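Local coordinates for amino acid adenylation domain-containing protein (Bacillus stratosphericus LAMA 585, PDB 6ULY), which selects an alpha-keto acid and probably activates it with ATP as the acyl adenylate, serving as an adenylation domain in nonribosomal depsipeptide synthesis, at residues A[222-225]-A[226-230]; A[119-122]-A[123-126]; A[385-388]-A[389-392]. All coordinates share one frame; numbering follows the deposited sequence.

Interaction 1: A[222-225]-A[226-230]; sequences DHIG and GIVMF. With QA7 (5'-O-{(S)-hydroxy[(4-methyl-2-oxopentanoyl)oxy]phosphoryl}adenosine), chain C.
I224 and V228 touch one turn apart: chi1 of I224 (-165°) sets CG1 anti to the backbone N, and the turn at chi2 then lays CD1 beside CG2 of V228; the two side chains run side by side in the same direction, with I224 CD1 3.8 Å from V228 CG2. The other branch of I224, CG2, turns to the bound keto acyl adenylate and lies 3.2 Å from its keto oxygen O31. Helix 224-237 begins here, and H223 is its N-cap. G225 N donates to H223 ND1, tilted 16° from the imidazole plane, which helps to fix the rotation of the ring, with CE1 directed at the acyl group, 3.3 Å from QA7 O30 at the ring edge. W269 meets the same imidazole edge-to-face. The carbonyl of H223 takes a bond from I227 N at 3.0 Å, nearly along the C=O axis, and a weak one from G226 N. I224 O is likewise shared, firmly by V228 N at 2.9 Å and weakly by M229 N, in keeping with the wider pi-type turn over 226-230. G225, without a side chain, brings its CA to 3.7 Å from methyl C03 of the ligand. The extended M229 chain carries SD to 3.8 Å from the same methyl, and the bend at chi3 (65°) turns CE toward it as well; M229 CB rests against G225 O. Capped helix start and thioether together line the acyl end of the adenylate pocket, within the beta-alpha-beta unit 214-217, 224-237, 240-243 of an adenylation domain of the ANL superfamily.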
loop_
_atom_site.group_PDB
_atom_site.type_symbol
_atom_site.label_atom_id
_atom_site.label_comp_id
_atom_site.label_asym_id
_atom_site.label_seq_id
_atom_site.Cartn_x
_atom_site.Cartn_y
_atom_site.Cartn_z
ATOM N N ASP A 222 -17.614 -7.140 -13.252
ATOM C CA ASP A 222 -16.907 -6.970 -11.991
ATOM C C ASP A 222 -16.392 -5.550 -11.799
ATOM O O ASP A 222 -15.887 -5.233 -10.718
ATOM C CB ASP A 222 -15.740 -7.959 -11.906
ATOM C CG ASP A 222 -14.757 -7.802 -13.049
ATOM O OD1 ASP A 222 -13.836 -6.961 -12.938
ATOM O OD2 ASP A 222 -14.909 -8.519 -14.063
ATOM N N HIS A 223 -16.490 -4.705 -12.822
ATOM C CA HIS A 223 -16.240 -3.277 -12.693
ATOM C C HIS A 223 -17.524 -2.597 -12.234
ATOM O O HIS A 223 -18.619 -2.925 -12.706
ATOM C CB HIS A 223 -15.767 -2.688 -14.026
ATOM C CG HIS A 223 -15.201 -1.304 -13.920
ATOM N ND1 HIS A 223 -15.881 -0.260 -13.328
ATOM C CD2 HIS A 223 -14.026 -0.788 -14.355
ATOM C CE1 HIS A 223 -15.146 0.835 -13.390
ATOM N NE2 HIS A 223 -14.015 0.542 -14.009
ATOM N N ILE A 224 -17.385 -1.650 -11.303
ATOM C CA ILE A 224 -18.558 -1.044 -10.676
ATOM C C ILE A 224 -19.444 -0.376 -11.719
ATOM O O ILE A 224 -20.676 -0.396 -11.607
ATOM C CB ILE A 224 -18.121 -0.056 -9.572
ATOM C CG1 ILE A 224 -19.309 0.303 -8.674
ATOM C CG2 ILE A 224 -17.499 1.205 -10.169
ATOM C CD1 ILE A 224 -19.646 -0.773 -7.663
ATOM N N GLY A 225 -18.841 0.218 -12.753
ATOM C CA GLY A 225 -19.635 0.793 -13.827
ATOM C C GLY A 225 -20.362 -0.249 -14.653
ATOM O O GLY A 225 -21.403 0.042 -15.254
ATOM N N GLY A 226 -19.836 -1.471 -14.701
ATOM C CA GLY A 226 -20.535 -2.528 -15.404
ATOM C C GLY A 226 -21.728 -3.047 -14.625
ATOM O O GLY A 226 -22.801 -3.273 -15.191
ATOM N N ILE A 227 -21.563 -3.230 -13.316
ATOM C CA ILE A 227 -22.629 -3.842 -12.533
ATOM C C ILE A 227 -23.679 -2.808 -12.148
ATOM O O ILE A 227 -24.882 -3.060 -12.273
ATOM C CB ILE A 227 -22.045 -4.566 -11.302
ATOM C CG1 ILE A 227 -23.164 -5.192 -10.463
ATOM C CG2 ILE A 227 -21.191 -3.623 -10.441
ATOM C CD1 ILE A 227 -24.017 -6.212 -11.219
ATOM N N VAL A 228 -23.256 -1.620 -11.713
ATOM C CA VAL A 228 -24.196 -0.621 -11.216
ATOM C C VAL A 228 -24.564 0.363 -12.317
ATOM O O VAL A 228 -25.734 0.464 -12.704
ATOM C CB VAL A 228 -23.632 0.132 -9.995
ATOM C CG1 VAL A 228 -24.645 1.161 -9.490
ATOM C CG2 VAL A 228 -23.258 -0.842 -8.891
ATOM N N MET A 229 -23.575 1.101 -12.826
ATOM C CA MET A 229 -23.884 2.212 -13.721
ATOM C C MET A 229 -24.684 1.756 -14.937
ATOM O O MET A 229 -25.437 2.550 -15.512
ATOM C CB MET A 229 -22.602 2.908 -14.173
ATOM C CG MET A 229 -22.853 4.140 -15.026
ATOM S SD MET A 229 -21.347 5.027 -15.474
ATOM C CE MET A 229 -20.522 3.816 -16.505
ATOM N N PHE A 230 -24.553 0.490 -15.334
ATOM C CA PHE A 230 -25.264 -0.014 -16.506
ATOM C C PHE A 230 -26.200 -1.155 -16.135
ATOM O O PHE A 230 -27.418 -0.973 -16.195
ATOM C CB PHE A 230 -24.266 -0.412 -17.594
ATOM C CG PHE A 230 -24.030 0.680 -18.595
ATOM C CD1 PHE A 230 -24.451 0.541 -19.903
ATOM C CD2 PHE A 230 -23.436 1.872 -18.210
ATOM C CE1 PHE A 230 -24.260 1.554 -20.818
ATOM C CE2 PHE A 230 -23.245 2.892 -19.120
ATOM C CZ PHE A 230 -23.657 2.732 -20.428
HETATM C C01 QA7 C . -17.649 6.355 -14.116
HETATM C C02 QA7 C . -17.228 4.990 -13.721
HETATM C C03 QA7 C . -18.411 4.207 -13.218
HETATM C C04 QA7 C . -16.072 5.190 -12.795
HETATM C C05 QA7 C . -15.974 4.305 -11.592
HETATM C C06 QA7 C . -14.696 3.581 -11.322
HETATM C C10 QA7 C . -12.121 4.624 -9.240
HETATM C C11 QA7 C . -11.050 5.442 -9.518
HETATM C C12 QA7 C . -11.345 6.904 -8.978
HETATM C C13 QA7 C . -10.697 7.631 -9.718
HETATM C C14 QA7 C . -10.570 6.865 -11.170
HETATM C C16 QA7 C . -12.633 7.176 -12.316
HETATM C C18 QA7 C . -12.213 8.870 -13.540
HETATM C C19 QA7 C . -12.173 9.943 -14.424
HETATM C C21 QA7 C . -10.062 10.363 -13.836
HETATM C C23 QA7 C . -11.118 8.601 -12.835
HETATM N N15 QA7 C . -11.406 7.528 -12.087
HETATM N N17 QA7 C . -13.144 7.982 -13.200
HETATM N N20 QA7 C . -11.102 10.651 -14.531
HETATM N N22 QA7 C . -10.038 9.380 -13.011
HETATM N N24 QA7 C . -13.315 10.254 -15.171
HETATM O O07 QA7 C . -14.495 2.868 -10.194
HETATM O O09 QA7 C . -11.909 3.326 -9.652
HETATM O O25 QA7 C . -10.922 5.673 -10.991
HETATM O O26 QA7 C . -9.321 7.840 -9.346
HETATM O O27 QA7 C . -11.071 7.154 -7.521
HETATM O O28 QA7 C . -12.898 1.083 -10.243
HETATM O O29 QA7 C . -13.333 2.018 -8.262
HETATM O O30 QA7 C . -13.880 3.643 -12.096
HETATM O O31 QA7 C . -16.852 4.228 -10.878
HETATM P P08 QA7 C . -13.122 2.328 -9.609
#

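Interaction 2: A[119-122]-A[123-126]; sequences KLLE and HPLI. With SO4 (sulfate ion), chain J.
Past L120 the chain stops being helical and E122 takes positive phi (59°), the C-prime residue of a Schellman motif that ends helix 109-120, with E122 N bonded to K119 O at 3.0 Å and H123 N reaching back to W118 O. H123 also has positive phi, and the chain then passes through P124 into strand 125-128. On one flank of this turn, P124 packs its ring on L121: CG lies 3.7 Å from L121 CB, and CD rests near L121 O. Both residues also touch P70 of strand 70-74, which lies next to strand 125-128 in the seven-stranded mixed sheet.

The imidazole of H123 comes back beside K119, its CE1 4.3 Å from K119 CG, and it also meets the W118 ring. K119 is stretched out in full, every torsion close to 180°, which carries NZ well out from the flank of the helix to a sulfate probably taken from the crystallisation liquor. H115 on the same helix binds this anion too. K119 and L120 also pack on Q429 of the second subunit, placing the turn beside the subunit interface. Around the sulfate, K119 NZ donates to O2 at 3.1 Å, while H123 CE1 lies 3.2 Å from O4, an oxygen at the ring edge and near its plane.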
loop_
_atom_site.group_PDB
_atom_site.type_symbol
_atom_site.label_atom_id
_atom_site.label_comp_id
_atom_site.label_asym_id
_atom_site.label_seq_id
_atom_site.Cartn_x
_atom_site.Cartn_y
_atom_site.Cartn_z
ATOM N N LYS A 119 -9.819 -15.794 1.565
ATOM C CA LYS A 119 -9.554 -16.051 2.978
ATOM C C LYS A 119 -10.228 -15.014 3.869
ATOM O O LYS A 119 -10.713 -15.343 4.958
ATOM C CB LYS A 119 -8.044 -16.071 3.226
ATOM C CG LYS A 119 -7.642 -16.431 4.645
ATOM C CD LYS A 119 -6.128 -16.607 4.763
ATOM C CE LYS A 119 -5.705 -16.940 6.192
ATOM N NZ LYS A 119 -4.226 -17.134 6.322
ATOM N N LEU A 120 -10.262 -13.753 3.433
ATOM C CA LEU A 120 -10.919 -12.722 4.228
ATOM C C LEU A 120 -12.400 -13.024 4.407
ATOM O O LEU A 120 -12.980 -12.706 5.453
ATOM C CB LEU A 120 -10.734 -11.354 3.572
ATOM C CG LEU A 120 -11.151 -10.150 4.420
ATOM C CD1 LEU A 120 -10.318 -10.088 5.700
ATOM C CD2 LEU A 120 -11.031 -8.854 3.624
ATOM N N LEU A 121 -13.024 -13.636 3.404
ATOM C CA LEU A 121 -14.436 -13.991 3.440
ATOM C C LEU A 121 -14.682 -15.370 4.040
ATOM O O LEU A 121 -15.788 -15.902 3.910
ATOM C CB LEU A 121 -15.016 -13.925 2.026
ATOM C CG LEU A 121 -15.034 -12.522 1.417
ATOM C CD1 LEU A 121 -15.151 -12.580 -0.095
ATOM C CD2 LEU A 121 -16.177 -11.713 2.003
ATOM N N GLU A 122 -13.680 -15.958 4.694
ATOM C CA GLU A 122 -13.823 -17.251 5.363
ATOM C C GLU A 122 -14.242 -18.347 4.380
ATOM O O GLU A 122 -15.230 -19.056 4.581
ATOM C CB GLU A 122 -14.806 -17.146 6.532
ATOM C CG GLU A 122 -14.297 -16.272 7.675
ATOM C CD GLU A 122 -15.273 -16.190 8.832
ATOM O OE1 GLU A 122 -16.466 -16.505 8.632
ATOM O OE2 GLU A 122 -14.848 -15.815 9.945
ATOM N N HIS A 123 -13.469 -18.482 3.305
ATOM C CA HIS A 123 -13.580 -19.617 2.399
ATOM C C HIS A 123 -14.993 -19.754 1.846
ATOM O O HIS A 123 -15.653 -20.774 2.079
ATOM C CB HIS A 123 -13.182 -20.905 3.120
ATOM C CG HIS A 123 -11.890 -20.804 3.870
ATOM N ND1 HIS A 123 -10.818 -20.069 3.412
ATOM C CD2 HIS A 123 -11.500 -21.346 5.048
ATOM C CE1 HIS A 123 -9.821 -20.165 4.274
ATOM N NE2 HIS A 123 -10.210 -20.932 5.276
ATOM N N PRO A 124 -15.491 -18.763 1.118
ATOM C CA PRO A 124 -16.828 -18.877 0.532
ATOM C C PRO A 124 -16.831 -19.786 -0.687
ATOM O O PRO A 124 -15.818 -19.988 -1.358
ATOM C CB PRO A 124 -17.166 -17.437 0.137
ATOM C CG PRO A 124 -15.833 -16.815 -0.139
ATOM C CD PRO A 124 -14.863 -17.464 0.815
ATOM N N LEU A 125 -18.010 -20.333 -0.968
ATOM C CA LEU A 125 -18.191 -21.097 -2.190
ATOM C C LEU A 125 -17.806 -20.239 -3.384
ATOM O O LEU A 125 -18.231 -19.085 -3.497
ATOM C CB LEU A 125 -19.645 -21.561 -2.321
ATOM C CG LEU A 125 -20.056 -22.135 -3.683
ATOM C CD1 LEU A 125 -19.351 -23.457 -3.940
ATOM C CD2 LEU A 125 -21.564 -22.300 -3.767
ATOM N N ILE A 126 -16.999 -20.799 -4.273
ATOM C CA ILE A 126 -16.661 -20.136 -5.524
ATOM C C ILE A 126 -17.644 -20.600 -6.587
ATOM O O ILE A 126 -17.841 -21.804 -6.789
ATOM C CB ILE A 126 -15.209 -20.427 -5.938
ATOM C CG1 ILE A 126 -14.238 -19.971 -4.837
ATOM C CG2 ILE A 126 -14.897 -19.730 -7.257
ATOM C CD1 ILE A 126 -12.785 -20.328 -5.098
HETATM S S SO4 J . -5.249 -20.652 4.195
HETATM O O1 SO4 J . -4.993 -21.686 5.166
HETATM O O2 SO4 J . -4.328 -19.563 4.423
HETATM O O3 SO4 J . -5.043 -21.168 2.863
HETATM O O4 SO4 J . -6.623 -20.202 4.330
#

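Interaction 3: A[385-388]-A[389-392]; sequences KPIP and GITI
P386 and I390, the residues most buried by this contact, face each other across a type II beta turn that runs from I387 to I390 and joins edge strand 385-386 of the nine-stranded sheet to strand 391-395 of the five-stranded antiparallel sheet. P386 presents two atoms to the second segment. Its CB lies 3.6 Å from I390 O and 4.0 Å from I390 CG2, while CG meets the end of I392 at CD1, 3.7 Å away, the proline ring and the isoleucine crossing obliquely. I392 reaches it with CG1 anti to its own carbonyl carbon and an extended end. I390 uses its two branches separately: CG2 faces P386, and CG1 meets CG1 of I387 at 3.6 Å. Outside the two segments, I390 also packs on V340 and I412, and I392 on V341 and V410, so the apolar cluster spans strands of both sheets. P388 and G389 occupy the two central positions. G389 has positive phi (94°), as the third residue of a type II turn, a conformation that suits glycine. The carbonyl of I387 closes the turn: I390 N donates to I387 O at 3.2 Å, an almost straight bond (160° at the hydrogen) with the donor tilted 28° from the carbonyl plane.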
loop_
_atom_site.group_PDB
_atom_site.type_symbol
_atom_site.label_atom_id
_atom_site.label_comp_id
_atom_site.label_asym_id
_atom_site.label_seq_id
_atom_site.Cartn_x
_atom_site.Cartn_y
_atom_site.Cartn_z
ATOM N N LYS A 385 -21.643 18.157 -13.072
ATOM C CA LYS A 385 -22.235 18.385 -11.768
ATOM C C LYS A 385 -22.522 17.061 -11.069
ATOM O O LYS A 385 -22.727 16.034 -11.724
ATOM C CB LYS A 385 -23.535 19.173 -11.897
ATOM C CG LYS A 385 -23.358 20.586 -12.409
ATOM C CD LYS A 385 -24.567 21.450 -12.090
ATOM C CE LYS A 385 -24.344 22.893 -12.523
ATOM N NZ LYS A 385 -24.095 23.003 -13.991
ATOM N N PRO A 386 -22.560 17.064 -9.738
ATOM C CA PRO A 386 -22.930 15.843 -9.019
ATOM C C PRO A 386 -24.342 15.412 -9.373
ATOM O O PRO A 386 -25.211 16.234 -9.664
ATOM C CB PRO A 386 -22.828 16.247 -7.543
ATOM C CG PRO A 386 -22.061 17.520 -7.523
ATOM C CD PRO A 386 -22.309 18.192 -8.824
ATOM N N ILE A 387 -24.572 14.105 -9.333
ATOM C CA ILE A 387 -25.916 13.573 -9.528
ATOM C C ILE A 387 -26.746 13.956 -8.308
ATOM O O ILE A 387 -26.178 14.310 -7.264
ATOM C CB ILE A 387 -25.902 12.052 -9.744
ATOM C CG1 ILE A 387 -25.286 11.333 -8.539
ATOM C CG2 ILE A 387 -25.148 11.706 -11.026
ATOM C CD1 ILE A 387 -25.363 9.809 -8.643
ATOM N N PRO A 388 -28.074 13.920 -8.390
ATOM C CA PRO A 388 -28.890 14.193 -7.204
ATOM C C PRO A 388 -28.454 13.339 -6.023
ATOM O O PRO A 388 -28.131 12.159 -6.170
ATOM C CB PRO A 388 -30.308 13.842 -7.662
ATOM C CG PRO A 388 -30.291 14.071 -9.129
ATOM C CD PRO A 388 -28.898 13.732 -9.598
ATOM N N GLY A 389 -28.439 13.961 -4.842
ATOM C CA GLY A 389 -28.101 13.295 -3.609
ATOM C C GLY A 389 -26.646 13.401 -3.205
ATOM O O GLY A 389 -26.326 13.172 -2.033
ATOM N N ILE A 390 -25.761 13.753 -4.133
ATOM C CA ILE A 390 -24.325 13.769 -3.889
ATOM C C ILE A 390 -23.877 15.200 -3.636
ATOM O O ILE A 390 -24.315 16.135 -4.319
ATOM C CB ILE A 390 -23.554 13.159 -5.076
ATOM C CG1 ILE A 390 -23.903 11.674 -5.255
ATOM C CG2 ILE A 390 -22.059 13.354 -4.889
ATOM C CD1 ILE A 390 -23.270 10.758 -4.244
ATOM N N THR A 391 -23.004 15.374 -2.650
ATOM C CA THR A 391 -22.286 16.623 -2.447
ATOM C C THR A 391 -20.802 16.351 -2.642
ATOM O O THR A 391 -20.272 15.369 -2.113
ATOM C CB THR A 391 -22.538 17.212 -1.054
ATOM O OG1 THR A 391 -23.946 17.232 -0.779
ATOM C CG2 THR A 391 -22.013 18.628 -0.991
ATOM N N ILE A 392 -20.144 17.205 -3.414
ATOM C CA ILE A 392 -18.705 17.133 -3.615
ATOM C C ILE A 392 -18.085 18.381 -3.014
ATOM O O ILE A 392 -18.679 19.464 -3.050
ATOM C CB ILE A 392 -18.338 17.014 -5.108
ATOM C CG1 ILE A 392 -19.150 15.893 -5.757
ATOM C CG2 ILE A 392 -16.842 16.781 -5.260
ATOM C CD1 ILE A 392 -18.854 15.695 -7.207
#

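How the interactions relate
Along the chain the order is interaction 2, interaction 1, interaction 3, all within the AMP-binding region, and none touches another. Interaction 1 lies nearest the centre of the chain, about 8 Å from it between centres, in the helix following strand 214-217 of the nine-stranded sheet. Interaction 3 begins on the edge strand of that sheet, about 19 Å away between centres, and crosses to the antiparallel sheet. Strand 338-342 bridges them: I224, V228 and M229 pack on its start, I387, I390 and I392 farther along. Interaction 2 leads from helix 109-120 into strand 125-128 of the seven-stranded sheet, its centre about 22 Å from interaction 1 and about 35 Å from interaction 3. Of the three, interaction 1 touches the acyl adenylate.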